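Local coordinates for aspartate aminotransferase (Plasmodium falciparum, PDB 3K7Y), which probably catalyses the reversible transfer of the amino group from L-aspartate to 2-oxoglutarate, using pyridoxal 5'-phosphate as cofactor and working as a homodimer, at residues D76-T81 / I98-C103. Residues are numbered along the deposited sequence; the frame is centred on the assembly and turned at random.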
ATOM      1  N   ASP A  76       4.684 -19.285   2.759  1.00 85.35           N
ATOM      2  CA  ASP A  76       4.355 -19.828   1.431  1.00 84.68           C
ATOM      3  C   ASP A  76       4.578 -18.797   0.342  1.00 81.91           C
ATOM      4  O   ASP A  76       5.141 -19.111  -0.709  1.00 81.97           O
ATOM      5  CB  ASP A  76       2.893 -20.270   1.362  1.00 85.80           C
ATOM      6  CG  ASP A  76       2.550 -21.306   2.400  1.00 88.49           C
ATOM      7  OD1 ASP A  76       1.561 -21.088   3.135  1.00 89.15           O
ATOM      8  OD2 ASP A  76       3.271 -22.327   2.485  1.00 90.62           O
ATOM      9  N   PHE A  77       4.112 -17.571   0.591  1.00 78.97           N
ATOM     10  CA  PHE A  77       4.341 -16.451  -0.328  1.00 75.59           C
ATOM     11  C   PHE A  77       5.823 -16.318  -0.654  1.00 74.37           C
ATOM     12  O   PHE A  77       6.206 -16.300  -1.817  1.00 73.66           O
ATOM     13  CB  PHE A  77       3.824 -15.132   0.259  1.00 73.99           C
ATOM     14  CG  PHE A  77       3.720 -14.024  -0.750  1.00 70.79           C
ATOM     15  CD1 PHE A  77       2.503 -13.726  -1.345  1.00 69.63           C
ATOM     16  CD2 PHE A  77       4.839 -13.289  -1.120  1.00 68.48           C
ATOM     17  CE1 PHE A  77       2.400 -12.711  -2.296  1.00 67.19           C
ATOM     18  CE2 PHE A  77       4.746 -12.273  -2.061  1.00 66.53           C
ATOM     19  CZ  PHE A  77       3.524 -11.985  -2.649  1.00 65.75           C
ATOM     20  N   SER A  78       6.654 -16.247   0.376  1.00 73.53           N
ATOM     21  CA  SER A  78       8.066 -16.014   0.148  1.00 72.85           C
ATOM     22  C   SER A  78       8.837 -17.218  -0.421  1.00 73.76           C
ATOM     23  O   SER A  78       9.979 -17.047  -0.838  1.00 73.61           O
ATOM     24  CB  SER A  78       8.751 -15.406   1.384  1.00 72.73           C
ATOM     25  OG  SER A  78       9.174 -16.400   2.298  1.00 74.91           O
ATOM     26  N   THR A  79       8.240 -18.415  -0.446  1.00 74.65           N
ATOM     27  CA  THR A  79       8.903 -19.559  -1.114  1.00 75.35           C
ATOM     28  C   THR A  79       8.287 -19.842  -2.458  1.00 74.84           C
ATOM     29  O   THR A  79       9.009 -20.015  -3.426  1.00 75.01           O
ATOM     30  CB  THR A  79       8.991 -20.899  -0.282  1.00 77.60           C
ATOM     31  OG1 THR A  79       7.682 -21.392   0.021  1.00 78.57           O
ATOM     32  CG2 THR A  79       9.829 -20.744   1.011  1.00 77.56           C
ATOM     33  N   LEU A  80       6.958 -19.894  -2.514  1.00 74.47           N
ATOM     34  CA  LEU A  80       6.236 -20.098  -3.768  1.00 74.24           C
ATOM     35  C   LEU A  80       6.653 -19.076  -4.815  1.00 72.57           C
ATOM     36  O   LEU A  80       6.964 -19.424  -5.947  1.00 73.19           O
ATOM     37  CB  LEU A  80       4.731 -20.008  -3.542  1.00 73.97           C
ATOM     38  CG  LEU A  80       4.063 -21.264  -3.009  1.00 76.09           C
ATOM     39  CD1 LEU A  80       2.734 -20.888  -2.412  1.00 76.35           C
ATOM     40  CD2 LEU A  80       3.893 -22.304  -4.109  1.00 77.25           C
ATOM     41  N   THR A  81       6.672 -17.816  -4.398  1.00 71.01           N
ATOM     42  CA  THR A  81       6.987 -16.667  -5.238  1.00 69.18           C
ATOM     43  C   THR A  81       8.399 -16.746  -5.800  1.00 69.29           C
ATOM     44  O   THR A  81       8.597 -16.634  -7.005  1.00 68.73           O
ATOM     45  CB  THR A  81       6.761 -15.360  -4.429  1.00 67.55           C
ATOM     46  OG1 THR A  81       5.377 -15.006  -4.491  1.00 66.39           O
ATOM     47  CG2 THR A  81       7.574 -14.222  -4.956  1.00 66.36           C
ATOM     48  N   ILE A  98      17.728 -15.861   0.523  1.00 82.76           N
ATOM     49  CA  ILE A  98      16.892 -14.778   0.006  1.00 79.72           C
ATOM     50  C   ILE A  98      15.914 -14.275   1.049  1.00 78.17           C
ATOM     51  O   ILE A  98      15.176 -15.054   1.660  1.00 78.86           O
ATOM     52  CB  ILE A  98      16.083 -15.183  -1.226  1.00 79.33           C
ATOM     53  CG1 ILE A  98      16.993 -15.734  -2.317  1.00 80.20           C
ATOM     54  CG2 ILE A  98      15.331 -13.989  -1.759  1.00 77.78           C
ATOM     55  CD1 ILE A  98      16.342 -16.833  -3.114  1.00 81.90           C
ATOM     56  N   CYS A  99      15.928 -12.963   1.239  1.00 75.63           N
ATOM     57  CA  CYS A  99      14.933 -12.292   2.038  1.00 73.68           C
ATOM     58  C   CYS A  99      13.928 -11.695   1.088  1.00 71.44           C
ATOM     59  O   CYS A  99      14.255 -10.784   0.326  1.00 70.42           O
ATOM     60  CB  CYS A  99      15.563 -11.190   2.877  1.00 73.44           C
ATOM     61  SG  CYS A  99      14.365  -9.976   3.470  1.00 72.58           S
ATOM     62  N   THR A 100      12.712 -12.215   1.125  1.00 70.41           N
ATOM     63  CA  THR A 100      11.654 -11.690   0.284  1.00 68.64           C
ATOM     64  C   THR A 100      10.484 -11.188   1.112  1.00 67.39           C
ATOM     65  O   THR A 100      10.258 -11.655   2.229  1.00 68.55           O
ATOM     66  CB  THR A 100      11.200 -12.700  -0.788  1.00 69.40           C
ATOM     67  OG1 THR A 100       9.768 -12.776  -0.807  1.00 70.01           O
ATOM     68  CG2 THR A 100      11.772 -14.091  -0.510  1.00 71.83           C
ATOM     69  N   ILE A 101       9.749 -10.232   0.544  1.00 65.17           N
ATOM     70  CA  ILE A 101       8.687  -9.495   1.234  1.00 63.51           C
ATOM     71  C   ILE A 101       7.553  -9.173   0.263  1.00 62.06           C
ATOM     72  O   ILE A 101       7.808  -8.940  -0.915  1.00 61.72           O
ATOM     73  CB  ILE A 101       9.273  -8.210   1.834  1.00 63.20           C
ATOM     74  CG1 ILE A 101       9.589  -8.449   3.300  1.00 64.21           C
ATOM     75  CG2 ILE A 101       8.349  -6.988   1.665  1.00 62.51           C
ATOM     76  CD1 ILE A 101      10.678  -7.582   3.809  1.00 63.49           C
ATOM     77  N   GLN A 102       6.312  -9.177   0.747  1.00 61.11           N
ATOM     78  CA  GLN A 102       5.157  -8.885  -0.103  1.00 60.10           C
ATOM     79  C   GLN A 102       4.939  -7.370  -0.208  1.00 59.07           C
ATOM     80  O   GLN A 102       4.840  -6.685   0.817  1.00 59.55           O
ATOM     81  CB  GLN A 102       3.898  -9.553   0.448  1.00 60.32           C
ATOM     82  CG  GLN A 102       2.618  -9.203  -0.315  1.00 60.58           C
ATOM     83  CD  GLN A 102       1.345  -9.778   0.320  1.00 62.14           C
ATOM     84  OE1 GLN A 102       1.351 -10.878   0.882  1.00 63.19           O
ATOM     85  NE2 GLN A 102       0.249  -9.029   0.226  1.00 60.52           N
ATOM     86  N   CYS A 103       4.848  -6.838  -1.422  1.00 57.52           N
ATOM     87  CA  CYS A 103       4.642  -5.411  -1.560  1.00 56.33           C
ATOM     88  C   CYS A 103       3.368  -5.087  -2.306  1.00 55.70           C
ATOM     89  O   CYS A 103       2.626  -5.987  -2.708  1.00 56.95           O
ATOM     90  CB  CYS A 103       5.824  -4.785  -2.268  1.00 56.10           C
ATOM     91  SG  CYS A 103       7.353  -5.113  -1.412  1.00 58.87           S
TER
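Helical residues 76-81 pack against strand 98-103 at two points, F77 on Q102 and S78 on T100. The backbones are closest at the second, where the CA atoms of S78 and T100 stand 5.6 Å apart; between F77 and Q102 the CA separation widens to 7.6 Å, and the phenylalanine ring fills that distance. F77 turns its ring away from its own backbone N (chi1 -166°), which brings one face to Q102. The glutamine, extended beyond CG, runs over that face, the two side chains crossing at about a right angle. Its CB lies 4.1 Å from the centroid of the F77 ring, a CH-pi contact. Glutamine suits this buried place because its methylenes cover an aromatic face while its amide, tilted 29° from the ring, carries on over the rim, OE1 bonded by N294 ND2 and NE2 giving to V290 O. Small residues allow the close approach at S78 and T100, where CB of S78 rests 3.6 Å from OG1 of T100 and the threonine methyl CG2 lies against the S78 carbonyl. Helix 75-86 thus packs on the mixed sheet of the large, cofactor-binding domain of a fold type I aminotransferase, the F77 side chain about 12 Å from the bound pyridoxal phosphate. Strand 98-104, outermost in this chain, pairs antiparallel with strand 258-264; the helix touches both, F77 and T81 meeting A260, while helix 291-302 reaches F77 through N294.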